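Local coordinates for protein glycerate dehydrogenase (Bacillus sp. 5mfcol3.1, PDB 6P2I) that reduces acyclic imino acids produced by a partner oxidase, binding NADPH and D-arginine in a framework of the D-isomer-specific 2-hydroxyacid dehydrogenase family, at residues A[136-141]-A[246-251]; A[233-238]-A[259-264]; A[103-108]-A[270-275]; A[33-38]-A[57-62]. All coordinates share one frame; numbering follows the deposited sequence.

Interaction 1: A[136-141]-A[246-251]. With EDO (1,2-ethanediol), chain E.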
loop_
_atom_site.group_PDB
_atom_site.type_symbol
_atom_site.label_atom_id
_atom_site.label_comp_id
_atom_site.label_asym_id
_atom_site.label_seq_id
_atom_site.Cartn_x
_atom_site.Cartn_y
_atom_site.Cartn_z
ATOM N N LEU A 136 -5.525 -5.281 13.855
ATOM C CA LEU A 136 -6.181 -6.408 13.198
ATOM C C LEU A 136 -6.730 -5.974 11.851
ATOM O O LEU A 136 -7.548 -5.050 11.775
ATOM C CB LEU A 136 -7.312 -6.925 14.076
ATOM C CG LEU A 136 -8.144 -8.085 13.536
ATOM C CD1 LEU A 136 -7.262 -9.319 13.323
ATOM C CD2 LEU A 136 -9.262 -8.384 14.504
ATOM N N CYS A 137 -6.277 -6.631 10.787
ATOM C CA CYS A 137 -6.590 -6.197 9.436
ATOM C C CYS A 137 -7.179 -7.351 8.634
ATOM O O CYS A 137 -7.258 -8.495 9.095
ATOM C CB CYS A 137 -5.346 -5.650 8.722
ATOM S SG CYS A 137 -4.149 -6.935 8.292
ATOM N N SER A 138 -7.605 -7.027 7.419
ATOM C CA SER A 138 -8.030 -8.019 6.446
ATOM C C SER A 138 -7.004 -8.094 5.327
ATOM O O SER A 138 -6.502 -7.061 4.857
ATOM C CB SER A 138 -9.405 -7.677 5.859
ATOM O OG SER A 138 -10.431 -7.905 6.800
ATOM N N GLU A 139 -6.685 -9.315 4.909
ATOM C CA GLU A 139 -5.936 -9.485 3.671
ATOM C C GLU A 139 -6.817 -9.076 2.505
ATOM O O GLU A 139 -8.027 -9.317 2.519
ATOM C CB GLU A 139 -5.489 -10.935 3.497
ATOM C CG GLU A 139 -4.412 -11.326 4.508
ATOM C CD GLU A 139 -4.235 -12.825 4.686
ATOM O OE1 GLU A 139 -3.640 -13.211 5.714
ATOM O OE2 GLU A 139 -4.669 -13.626 3.817
ATOM N N ILE A 140 -6.215 -8.443 1.496
ATOM C CA ILE A 140 -7.005 -8.101 0.317
ATOM C C ILE A 140 -7.113 -9.266 -0.661
ATOM O O ILE A 140 -8.037 -9.282 -1.487
ATOM C CB ILE A 140 -6.469 -6.838 -0.390
ATOM C CG1 ILE A 140 -5.143 -7.077 -1.134
ATOM C CG2 ILE A 140 -6.369 -5.670 0.603
ATOM C CD1 ILE A 140 -4.701 -5.805 -1.986
ATOM N N ARG A 141 -6.236 -10.267 -0.572
ATOM C CA ARG A 141 -6.375 -11.415 -1.453
ATOM C C ARG A 141 -7.733 -12.069 -1.225
ATOM O O ARG A 141 -8.205 -12.177 -0.087
ATOM C CB ARG A 141 -5.244 -12.421 -1.213
ATOM C CG ARG A 141 -5.395 -13.708 -2.023
ATOM C CD ARG A 141 -4.264 -14.685 -1.759
ATOM N NE ARG A 141 -4.492 -15.973 -2.405
ATOM C CZ ARG A 141 -3.662 -16.531 -3.280
ATOM N NH1 ARG A 141 -2.530 -15.925 -3.603
ATOM N NH2 ARG A 141 -3.953 -17.708 -3.818
ATOM N N ARG A 246 -19.570 2.991 10.217
ATOM C CA ARG A 246 -20.408 2.077 9.450
ATOM C C ARG A 246 -19.643 1.360 8.340
ATOM O O ARG A 246 -20.173 0.396 7.772
ATOM C CB ARG A 246 -21.610 2.827 8.863
ATOM C CG ARG A 246 -22.689 3.158 9.893
ATOM C CD ARG A 246 -23.543 1.932 10.191
ATOM N NE ARG A 246 -24.389 1.554 9.058
ATOM C CZ ARG A 246 -24.335 0.376 8.437
ATOM N NH1 ARG A 246 -25.147 0.127 7.417
ATOM N NH2 ARG A 246 -23.467 -0.551 8.827
ATOM N N ILE A 247 -18.427 1.808 8.013
ATOM C CA ILE A 247 -17.477 1.069 7.185
ATOM C C ILE A 247 -16.118 1.109 7.877
ATOM O O ILE A 247 -15.956 1.748 8.915
ATOM C CB ILE A 247 -17.372 1.623 5.745
ATOM C CG1 ILE A 247 -16.841 3.055 5.745
ATOM C CG2 ILE A 247 -18.707 1.531 5.047
ATOM C CD1 ILE A 247 -16.428 3.545 4.363
ATOM N N ARG A 248 -15.135 0.421 7.289
ATOM C CA ARG A 248 -13.816 0.366 7.916
ATOM C C ARG A 248 -13.070 1.688 7.771
ATOM O O ARG A 248 -12.458 2.174 8.731
ATOM C CB ARG A 248 -12.986 -0.773 7.328
ATOM C CG ARG A 248 -11.542 -0.759 7.812
ATOM C CD ARG A 248 -10.782 -1.952 7.282
ATOM N NE ARG A 248 -11.381 -3.194 7.756
ATOM C CZ ARG A 248 -11.404 -4.326 7.060
ATOM N NH1 ARG A 248 -10.859 -4.373 5.849
ATOM N NH2 ARG A 248 -11.979 -5.406 7.571
ATOM N N GLY A 249 -13.083 2.270 6.579
ATOM C CA GLY A 249 -12.405 3.539 6.379
ATOM C C GLY A 249 -12.450 3.963 4.929
ATOM O O GLY A 249 -13.019 3.282 4.070
ATOM N N ALA A 250 -11.840 5.120 4.664
ATOM C CA ALA A 250 -11.798 5.658 3.317
ATOM C C ALA A 250 -10.419 6.233 3.028
ATOM O O ALA A 250 -9.770 6.799 3.911
ATOM C CB ALA A 250 -12.858 6.746 3.108
ATOM N N GLY A 251 -9.985 6.084 1.783
ATOM C CA GLY A 251 -8.761 6.708 1.324
ATOM C C GLY A 251 -9.123 7.701 0.241
ATOM O O GLY A 251 -9.666 7.308 -0.800
HETATM C C1 EDO E . -1.097 -13.091 -4.318
HETATM O O1 EDO E . -1.825 -12.263 -3.405
HETATM C C2 EDO E . 0.010 -13.828 -3.573
HETATM O O2 EDO E . -0.579 -14.828 -2.732
#
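On the surface of the coenzyme-binding domain, Ser138 in the loop ahead of strand 144-148 meets Arg248, the residue just before strand 249-252. The single polar link is a weak hydrogen bond from Arg248 NH2 to Ser138 OG, 3.0 Å long and bent to 131° at the hydrogen. Around it, the serine methylene leans on the same guanidinium, with Ser138 CB 3.6 Å from Arg248 NH1, while Ser138 N lies over a face of that group. The arginine runs straight out from the backbone and then turns at chi3 (-61°), which swings its flat end toward the loop. Arg248 spans the distance from strand 249-252, the last but one in the parallel Rossmann sheet. The guanidinium has a second partner: Arg248 NH1 is hydrogen-bonded to Asn114 OD1 in helix 99-114, so it links three parts of the domain. A serine suits the facing position, being small, with a hydroxyl that can accept the N-H of the arginine. Ser138 also packs on Tyr280 of the second subunit, and Glu139 N bonds to Glu281 of that subunit, placing the loop at the dimer interface. An ethanediol, probably from the crystallisation liquor, sits beside Arg141; its 2.4 Å approach from O2 to Arg141 NH1 is doubtfully short.

Interaction 2: A[233-238]-A[259-264]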
loop_
_atom_site.group_PDB
_atom_site.type_symbol
_atom_site.label_atom_id
_atom_site.label_comp_id
_atom_site.label_asym_id
_atom_site.label_seq_id
_atom_site.Cartn_x
_atom_site.Cartn_y
_atom_site.Cartn_z
ATOM N N ILE A 233 -19.259 12.049 -4.648
ATOM C CA ILE A 233 -19.843 11.440 -3.458
ATOM C C ILE A 233 -20.688 12.480 -2.740
ATOM O O ILE A 233 -20.338 13.666 -2.724
ATOM C CB ILE A 233 -18.747 10.907 -2.511
ATOM C CG1 ILE A 233 -17.754 10.027 -3.278
ATOM C CG2 ILE A 233 -19.369 10.170 -1.331
ATOM C CD1 ILE A 233 -16.593 9.529 -2.422
ATOM N N ASP A 234 -21.803 12.037 -2.151
ATOM C CA ASP A 234 -22.464 12.843 -1.131
ATOM C C ASP A 234 -21.520 12.921 0.062
ATOM O O ASP A 234 -21.524 12.038 0.929
ATOM C CB ASP A 234 -23.817 12.241 -0.738
ATOM C CG ASP A 234 -24.607 13.119 0.228
ATOM O OD1 ASP A 234 -24.005 13.836 1.062
ATOM O OD2 ASP A 234 -25.854 13.074 0.163
ATOM N N GLU A 235 -20.693 13.967 0.106
ATOM C CA GLU A 235 -19.598 13.998 1.069
ATOM C C GLU A 235 -20.098 14.114 2.500
ATOM O O GLU A 235 -19.473 13.565 3.416
ATOM C CB GLU A 235 -18.656 15.149 0.745
ATOM C CG GLU A 235 -17.302 15.020 1.385
ATOM C CD GLU A 235 -16.374 16.123 0.946
ATOM O OE1 GLU A 235 -15.540 15.856 0.055
ATOM O OE2 GLU A 235 -16.509 17.256 1.476
ATOM N N GLN A 236 -21.210 14.823 2.712
ATOM C CA GLN A 236 -21.801 14.886 4.042
ATOM C C GLN A 236 -22.276 13.513 4.489
ATOM O O GLN A 236 -22.089 13.131 5.651
ATOM C CB GLN A 236 -22.957 15.888 4.063
ATOM C CG GLN A 236 -22.508 17.336 4.059
ATOM C CD GLN A 236 -23.639 18.294 4.361
ATOM O OE1 GLN A 236 -24.763 18.116 3.890
ATOM N NE2 GLN A 236 -23.350 19.314 5.162
ATOM N N ALA A 237 -22.895 12.753 3.582
ATOM C CA ALA A 237 -23.311 11.400 3.934
ATOM C C ALA A 237 -22.104 10.513 4.207
ATOM O O ALA A 237 -22.140 9.673 5.114
ATOM C CB ALA A 237 -24.175 10.800 2.826
ATOM N N LEU A 238 -21.024 10.691 3.441
ATOM C CA LEU A 238 -19.818 9.905 3.679
ATOM C C LEU A 238 -19.231 10.215 5.048
ATOM O O LEU A 238 -18.774 9.310 5.758
ATOM C CB LEU A 238 -18.790 10.164 2.574
ATOM C CG LEU A 238 -17.469 9.384 2.666
ATOM C CD1 LEU A 238 -17.718 7.886 2.809
ATOM C CD2 LEU A 238 -16.558 9.658 1.476
ATOM N N LYS A 259 -10.398 23.271 4.149
ATOM C CA LYS A 259 -10.431 24.039 5.391
ATOM C C LYS A 259 -11.740 23.805 6.136
ATOM O O LYS A 259 -12.826 23.971 5.575
ATOM C CB LYS A 259 -10.239 25.534 5.116
ATOM C CG LYS A 259 -10.260 26.377 6.388
ATOM C CD LYS A 259 -9.731 27.785 6.169
ATOM C CE LYS A 259 -9.765 28.591 7.463
ATOM N NZ LYS A 259 -8.928 27.974 8.526
ATOM N N ASP A 260 -11.628 23.375 7.394
ATOM C CA ASP A 260 -12.748 23.145 8.306
ATOM C C ASP A 260 -13.669 22.014 7.855
ATOM O O ASP A 260 -14.775 21.874 8.394
ATOM C CB ASP A 260 -13.572 24.422 8.525
ATOM C CG ASP A 260 -12.794 25.501 9.255
ATOM O OD1 ASP A 260 -11.896 25.149 10.052
ATOM O OD2 ASP A 260 -13.080 26.698 9.031
ATOM N N ASN A 261 -13.248 21.198 6.896
ATOM C CA ASN A 261 -14.045 20.044 6.499
ATOM C C ASN A 261 -14.021 19.018 7.625
ATOM O O ASN A 261 -12.935 18.590 8.035
ATOM C CB ASN A 261 -13.520 19.433 5.204
ATOM C CG ASN A 261 -14.479 18.412 4.599
ATOM O OD1 ASN A 261 -15.057 17.581 5.303
ATOM N ND2 ASN A 261 -14.634 18.460 3.281
ATOM N N PRO A 262 -15.177 18.611 8.156
ATOM C CA PRO A 262 -15.183 17.672 9.290
ATOM C C PRO A 262 -14.491 16.349 9.002
ATOM O O PRO A 262 -14.055 15.678 9.949
ATOM C CB PRO A 262 -16.679 17.469 9.569
ATOM C CG PRO A 262 -17.343 18.684 8.990
ATOM C CD PRO A 262 -16.535 19.049 7.786
ATOM N N ILE A 263 -14.376 15.949 7.734
ATOM C CA ILE A 263 -13.680 14.701 7.422
ATOM C C ILE A 263 -12.229 14.756 7.887
ATOM O O ILE A 263 -11.645 13.723 8.246
ATOM C CB ILE A 263 -13.799 14.410 5.913
ATOM C CG1 ILE A 263 -15.248 14.060 5.569
ATOM C CG2 ILE A 263 -12.838 13.297 5.478
ATOM C CD1 ILE A 263 -15.478 13.772 4.115
ATOM N N ILE A 264 -11.638 15.955 7.933
ATOM C CA ILE A 264 -10.266 16.118 8.416
ATOM C C ILE A 264 -10.116 15.677 9.870
ATOM O O ILE A 264 -9.003 15.361 10.310
ATOM C CB ILE A 264 -9.812 17.587 8.203
ATOM C CG1 ILE A 264 -9.075 17.720 6.875
ATOM C CG2 ILE A 264 -8.941 18.103 9.334
ATOM C CD1 ILE A 264 -9.932 17.448 5.702
#
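Glu235 and its two neighbours across the contact, Asn261 and Ile263, join the start of helix 235-243 to the loop before the last strand of the Rossmann sheet. The helix is the connection of a beta-alpha-beta crossover between parallel strands 223-226 and 249-252. Ile233 leads in, its apolar side chain resting on Leu224 and Asn226 of the first of these strands. Asp234 follows as N-cap: Ala237 N donates to Asp234 OD1 over 3.0 Å, using an amide that the first helical turn would otherwise leave without a backbone acceptor, and a short carboxylate is well suited to that task.

Glu235 then reaches across. With CG anti to the backbone N (chi1 -162°) and the chain extended beyond it, the side chain has the length to span the gap. The Ile263 side chain crosses the glutamate at an oblique angle, and its methyl rests on the aliphatic stem, Glu235 CG lying 3.5 Å from Ile263 CD1. Further out, Asn261 ND2 donates to Glu235 OE2 at 2.9 Å; the acceptor lies close to the amide plane, but the donor stands well above the carboxylate plane. OE2 is also hydrogen-bonded to Thr256 OG1, and Asn261 ND2 to Tyr257 O, so both polar ends have further partners in the chain between the segments.

Leu238, one turn on, faces the sheet and packs on Leu224. Asparagine is apt at position 261 because its amide works at both ends: opposite ND2, the oxygen OD1 closes an Asx turn by accepting from Ile263 N, 3.0 Å away.

Interaction 3: A[103-108]-A[270-275]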
loop_
_atom_site.group_PDB
_atom_site.type_symbol
_atom_site.label_atom_id
_atom_site.label_comp_id
_atom_site.label_asym_id
_atom_site.label_seq_id
_atom_site.Cartn_x
_atom_site.Cartn_y
_atom_site.Cartn_z
ATOM N N ALA A 103 -3.311 4.046 -10.360
ATOM C CA ALA A 103 -3.651 2.684 -9.963
ATOM C C ALA A 103 -2.801 2.226 -8.781
ATOM O O ALA A 103 -3.320 1.616 -7.837
ATOM C CB ALA A 103 -3.482 1.734 -11.149
ATOM N N GLU A 104 -1.501 2.521 -8.801
ATOM C CA GLU A 104 -0.683 2.165 -7.644
ATOM C C GLU A 104 -1.113 2.938 -6.406
ATOM O O GLU A 104 -1.085 2.399 -5.293
ATOM C CB GLU A 104 0.800 2.395 -7.943
ATOM C CG GLU A 104 1.344 1.387 -8.929
ATOM C CD GLU A 104 2.844 1.470 -9.154
ATOM O OE1 GLU A 104 3.558 2.064 -8.316
ATOM O OE2 GLU A 104 3.303 0.930 -10.189
ATOM N N HIS A 105 -1.546 4.193 -6.582
ATOM C CA HIS A 105 -2.005 4.968 -5.438
ATOM C C HIS A 105 -3.251 4.375 -4.813
ATOM O O HIS A 105 -3.450 4.500 -3.598
ATOM C CB HIS A 105 -2.284 6.412 -5.863
ATOM C CG HIS A 105 -2.252 7.385 -4.738
ATOM N ND1 HIS A 105 -1.075 7.853 -4.192
ATOM C CD2 HIS A 105 -3.252 8.016 -4.074
ATOM C CE1 HIS A 105 -1.353 8.736 -3.248
ATOM N NE2 HIS A 105 -2.666 8.847 -3.151
ATOM N N VAL A 106 -4.121 3.757 -5.619
ATOM C CA VAL A 106 -5.289 3.096 -5.050
ATOM C C VAL A 106 -4.847 2.061 -4.019
ATOM O O VAL A 106 -5.413 1.970 -2.921
ATOM C CB VAL A 106 -6.135 2.438 -6.158
ATOM C CG1 VAL A 106 -7.184 1.509 -5.560
ATOM C CG2 VAL A 106 -6.804 3.497 -7.048
ATOM N N PHE A 107 -3.820 1.285 -4.354
ATOM C CA PHE A 107 -3.339 0.272 -3.421
ATOM C C PHE A 107 -2.558 0.897 -2.276
ATOM O O PHE A 107 -2.651 0.416 -1.146
ATOM C CB PHE A 107 -2.522 -0.783 -4.173
ATOM C CG PHE A 107 -3.381 -1.684 -4.999
ATOM C CD1 PHE A 107 -3.770 -1.318 -6.283
ATOM C CD2 PHE A 107 -3.859 -2.863 -4.460
ATOM C CE1 PHE A 107 -4.598 -2.128 -7.022
ATOM C CE2 PHE A 107 -4.693 -3.688 -5.202
ATOM C CZ PHE A 107 -5.056 -3.328 -6.479
ATOM N N ALA A 108 -1.830 1.989 -2.526
ATOM C CA ALA A 108 -1.212 2.728 -1.430
ATOM C C ALA A 108 -2.257 3.150 -0.404
ATOM O O ALA A 108 -2.087 2.941 0.803
ATOM C CB ALA A 108 -0.464 3.956 -1.968
ATOM N N VAL A 270 -7.624 8.166 5.307
ATOM C CA VAL A 270 -6.283 8.523 4.878
ATOM C C VAL A 270 -6.445 9.495 3.719
ATOM O O VAL A 270 -7.154 9.195 2.752
ATOM C CB VAL A 270 -5.474 7.281 4.464
ATOM C CG1 VAL A 270 -4.116 7.660 3.907
ATOM C CG2 VAL A 270 -5.329 6.338 5.668
ATOM N N LEU A 271 -5.824 10.663 3.833
ATOM C CA LEU A 271 -5.988 11.735 2.859
ATOM C C LEU A 271 -4.683 11.988 2.122
ATOM O O LEU A 271 -3.615 12.020 2.737
ATOM C CB LEU A 271 -6.429 13.018 3.558
ATOM C CG LEU A 271 -7.682 12.868 4.407
ATOM C CD1 LEU A 271 -7.932 14.141 5.194
ATOM C CD2 LEU A 271 -8.877 12.527 3.517
ATOM N N THR A 272 -4.770 12.172 0.806
ATOM C CA THR A 272 -3.626 12.650 0.049
ATOM C C THR A 272 -4.027 13.885 -0.755
ATOM O O THR A 272 -5.175 14.000 -1.199
ATOM C CB THR A 272 -3.049 11.545 -0.857
ATOM O OG1 THR A 272 -4.079 10.945 -1.660
ATOM C CG2 THR A 272 -2.414 10.428 0.019
ATOM N N PRO A 273 -3.115 14.842 -0.931
ATOM C CA PRO A 273 -3.501 16.150 -1.521
ATOM C C PRO A 273 -3.478 16.158 -3.046
ATOM O O PRO A 273 -2.770 16.951 -3.683
ATOM C CB PRO A 273 -2.452 17.099 -0.919
ATOM C CG PRO A 273 -1.199 16.230 -0.831
ATOM C CD PRO A 273 -1.719 14.832 -0.444
ATOM N N GLY A 274 -4.278 15.281 -3.652
ATOM C CA GLY A 274 -4.273 15.153 -5.099
ATOM C C GLY A 274 -2.969 14.641 -5.679
ATOM O O GLY A 274 -2.681 14.896 -6.846
ATOM N N SER A 275 -2.165 13.926 -4.893
ATOM C CA SER A 275 -0.826 13.516 -5.308
ATOM C C SER A 275 -0.792 12.147 -5.990
ATOM O O SER A 275 0.297 11.658 -6.312
ATOM C CB SER A 275 0.114 13.522 -4.095
ATOM O OG SER A 275 -0.445 12.736 -3.042
#
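His105 and Ser275 mark the nearest backbone approach, their CA atoms 8.6 Å apart, so side chains must bridge helix 99-114 and the chain leaving strand 269-271. That chain bends at once: Pro273 centres an inverse gamma turn with a weak bond from Gly274 N to Thr272 O, and Gly274, without a CB, easily takes a positive phi (65°). His105 NE2 donates to Thr272 OG1 over 2.9 Å, nearly straight at 164°, with the oxygen close to the ring plane. Thr272 holds OG1 between its own backbone N and carbonyl carbon, a placing that also leaves Thr272 CG2 3.6 Å from His105 NE2. Threonine thus gives the ring nitrogen a polar partner and an apolar neighbour. Its hydroxyl is also hydrogen-bonded to Asp253 OD1, forming a buried polar chain of histidine, threonine and aspartate that should fix the ring's rotation. Ser275 OG comes no nearer than 4.1 Å, to His105 CE1. The histidine side chain lies about 7 Å from the bound NADP, and the side chain of Ser275 about 9 Å from D-arginine; Trp277 lines the D-arginine pocket. The contact probably belongs to the second shell of the active-site cleft, at the carboxyl end of the last strand of the Rossmann sheet.

Interaction 4: A[33-38]-A[57-62]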
loop_
_atom_site.group_PDB
_atom_site.type_symbol
_atom_site.label_atom_id
_atom_site.label_comp_id
_atom_site.label_asym_id
_atom_site.label_seq_id
_atom_site.Cartn_x
_atom_site.Cartn_y
_atom_site.Cartn_z
ATOM N N PRO A 33 -4.128 32.912 -13.817
ATOM C CA PRO A 33 -4.725 34.134 -14.365
ATOM C C PRO A 33 -6.068 34.433 -13.719
ATOM O O PRO A 33 -6.832 33.526 -13.387
ATOM C CB PRO A 33 -4.887 33.817 -15.858
ATOM C CG PRO A 33 -4.980 32.313 -15.904
ATOM C CD PRO A 33 -4.075 31.823 -14.807
ATOM N N ASN A 34 -6.345 35.720 -13.538
ATOM C CA ASN A 34 -7.717 36.129 -13.277
ATOM C C ASN A 34 -8.540 35.909 -14.550
ATOM O O ASN A 34 -8.000 35.610 -15.617
ATOM C CB ASN A 34 -7.768 37.579 -12.768
ATOM C CG ASN A 34 -7.271 38.611 -13.789
ATOM O OD1 ASN A 34 -7.614 38.555 -14.966
ATOM N ND2 ASN A 34 -6.484 39.580 -13.321
ATOM N N GLU A 35 -9.866 36.027 -14.436
ATOM C CA GLU A 35 -10.719 35.668 -15.569
ATOM C C GLU A 35 -10.402 36.502 -16.811
ATOM O O GLU A 35 -10.417 35.986 -17.935
ATOM C CB GLU A 35 -12.193 35.811 -15.200
ATOM C CG GLU A 35 -13.113 35.449 -16.352
ATOM C CD GLU A 35 -14.574 35.477 -15.972
ATOM O OE1 GLU A 35 -14.946 34.804 -14.988
ATOM O OE2 GLU A 35 -15.348 36.174 -16.659
ATOM N N GLU A 36 -10.096 37.785 -16.630
ATOM C CA GLU A 36 -9.796 38.639 -17.776
ATOM C C GLU A 36 -8.465 38.272 -18.417
ATOM O O GLU A 36 -8.338 38.296 -19.649
ATOM C CB GLU A 36 -9.793 40.104 -17.357
ATOM C CG GLU A 36 -9.564 41.056 -18.505
ATOM C CD GLU A 36 -9.843 42.489 -18.110
ATOM O OE1 GLU A 36 -9.427 43.401 -18.853
ATOM O OE2 GLU A 36 -10.471 42.698 -17.048
ATOM N N GLU A 37 -7.450 37.968 -17.601
ATOM C CA GLU A 37 -6.190 37.475 -18.147
ATOM C C GLU A 37 -6.412 36.191 -18.930
ATOM O O GLU A 37 -5.839 36.001 -20.012
ATOM C CB GLU A 37 -5.174 37.240 -17.020
ATOM C CG GLU A 37 -4.464 38.513 -16.532
ATOM C CD GLU A 37 -3.695 38.283 -15.235
ATOM O OE1 GLU A 37 -4.113 37.405 -14.462
ATOM O OE2 GLU A 37 -2.690 38.983 -14.983
ATOM N N ALA A 38 -7.259 35.304 -18.405
ATOM C CA ALA A 38 -7.491 34.023 -19.059
ATOM C C ALA A 38 -8.103 34.222 -20.438
ATOM O O ALA A 38 -7.630 33.649 -21.428
ATOM C CB ALA A 38 -8.391 33.152 -18.182
ATOM N N LYS A 57 -18.666 28.858 -20.360
ATOM C CA LYS A 57 -19.351 29.305 -21.567
ATOM C C LYS A 57 -19.316 30.823 -21.684
ATOM O O LYS A 57 -19.097 31.360 -22.773
ATOM C CB LYS A 57 -20.792 28.788 -21.574
ATOM C CG LYS A 57 -21.699 29.471 -22.579
ATOM C CD LYS A 57 -23.132 29.551 -22.080
ATOM C CE LYS A 57 -24.026 30.271 -23.086
ATOM N NZ LYS A 57 -25.188 29.450 -23.528
ATOM N N GLU A 58 -19.503 31.529 -20.567
ATOM C CA GLU A 58 -19.468 32.989 -20.598
ATOM C C GLU A 58 -18.115 33.498 -21.085
ATOM O O GLU A 58 -18.044 34.496 -21.816
ATOM C CB GLU A 58 -19.780 33.546 -19.210
ATOM C CG GLU A 58 -21.222 33.336 -18.744
ATOM C CD GLU A 58 -21.528 31.892 -18.354
ATOM O OE1 GLU A 58 -22.714 31.509 -18.396
ATOM O OE2 GLU A 58 -20.589 31.134 -18.018
ATOM N N MET A 59 -17.033 32.822 -20.682
ATOM C CA MET A 59 -15.694 33.148 -21.165
ATOM C C MET A 59 -15.531 32.811 -22.641
ATOM O O MET A 59 -14.962 33.598 -23.403
ATOM C CB MET A 59 -14.636 32.397 -20.348
ATOM C CG MET A 59 -14.482 32.882 -18.925
ATOM S SD MET A 59 -13.589 31.715 -17.898
ATOM C CE MET A 59 -11.964 31.776 -18.657
ATOM N N ILE A 60 -15.999 31.631 -23.053
ATOM C CA ILE A 60 -15.790 31.174 -24.425
ATOM C C ILE A 60 -16.496 32.082 -25.420
ATOM O O ILE A 60 -15.988 32.325 -26.523
ATOM C CB ILE A 60 -16.246 29.702 -24.548
ATOM C CG1 ILE A 60 -15.348 28.804 -23.694
ATOM C CG2 ILE A 60 -16.244 29.238 -25.998
ATOM C CD1 ILE A 60 -16.023 27.544 -23.202
ATOM N N GLU A 61 -17.654 32.630 -25.048
ATOM C CA GLU A 61 -18.337 33.565 -25.933
ATOM C C GLU A 61 -17.510 34.819 -26.190
ATOM O O GLU A 61 -17.712 35.480 -27.214
ATOM C CB GLU A 61 -19.700 33.921 -25.346
ATOM C CG GLU A 61 -20.578 32.699 -25.115
ATOM C CD GLU A 61 -21.989 33.039 -24.680
ATOM O OE1 GLU A 61 -22.160 33.975 -23.872
ATOM O OE2 GLU A 61 -22.930 32.366 -25.157
ATOM N N LYS A 62 -16.568 35.146 -25.305
ATOM C CA LYS A 62 -15.717 36.319 -25.463
ATOM C C LYS A 62 -14.375 36.005 -26.110
ATOM O O LYS A 62 -13.582 36.923 -26.341
ATOM C CB LYS A 62 -15.490 36.985 -24.103
ATOM C CG LYS A 62 -16.762 37.533 -23.462
ATOM C CD LYS A 62 -16.546 37.891 -21.998
ATOM C CE LYS A 62 -17.834 38.390 -21.362
ATOM N NZ LYS A 62 -17.701 38.564 -19.888
HETATM O O HOH W 1 -16.816 36.345 -18.755
#
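Met59 reaches across to Glu35 and Ala38, packing helix 57-60 against helix 35-43 in the domain built on the five-stranded parallel sheet of order 2-1-3-4-5, a flavodoxin-like arrangement. From CB, directed toward the other helix, the chain leaves with CG beside its own backbone N (chi1 -70°). Met59 CG touches the glutamate stem, 3.9 Å from both CG and CD of Glu35. The sulfur comes next, with Met59 SD 4.1 Å from Glu35 CG. There the chain bends (chi3 66°), bringing the terminal methyl Met59 CE to 3.9 Å from Ala38 CB, a purely apolar meeting. A flexible, unbranched methionine can follow the helix surface from Glu35 to Ala38, while the small alanine one turn after Glu35 lets the methyl come close. Ile39 of the same helix also packs on Met59. Nearer the surface, the carboxylate of Glu35 turns to solvent: a water donates to its OE2 and accepts from Lys62 NZ, linking opposite charges without direct contact. Helix 35-43 itself starts in a capping box, where two reciprocal bonds fix the first turn. Asn34 N donates to Glu37 OE1 on its anti lone pair, and Glu37 N returns the bond to Asn34 OD1 at 2.7 Å.

In the fold
Interaction 4 comes first along the chain and stands apart, in the five-stranded domain, its centre about 45 Å from that of interaction 1 and 31 to 33 Å from those of interactions 2 and 3. The other three belong to the seven-stranded coenzyme-binding domain. Interaction 3 spans the longest sequence interval and brackets both others, whose segments alternate. Strands 249-252 and 269-271 are neighbours in the sheet, and a probable bond from Val270 N to Ala250 O joins interactions 1 and 3; Ile264 packs on Leu271 between interactions 2 and 3. Interactions 1 to 3 all touch the second subunit, so this part of the coenzyme-binding domain also forms part of the dimer interface.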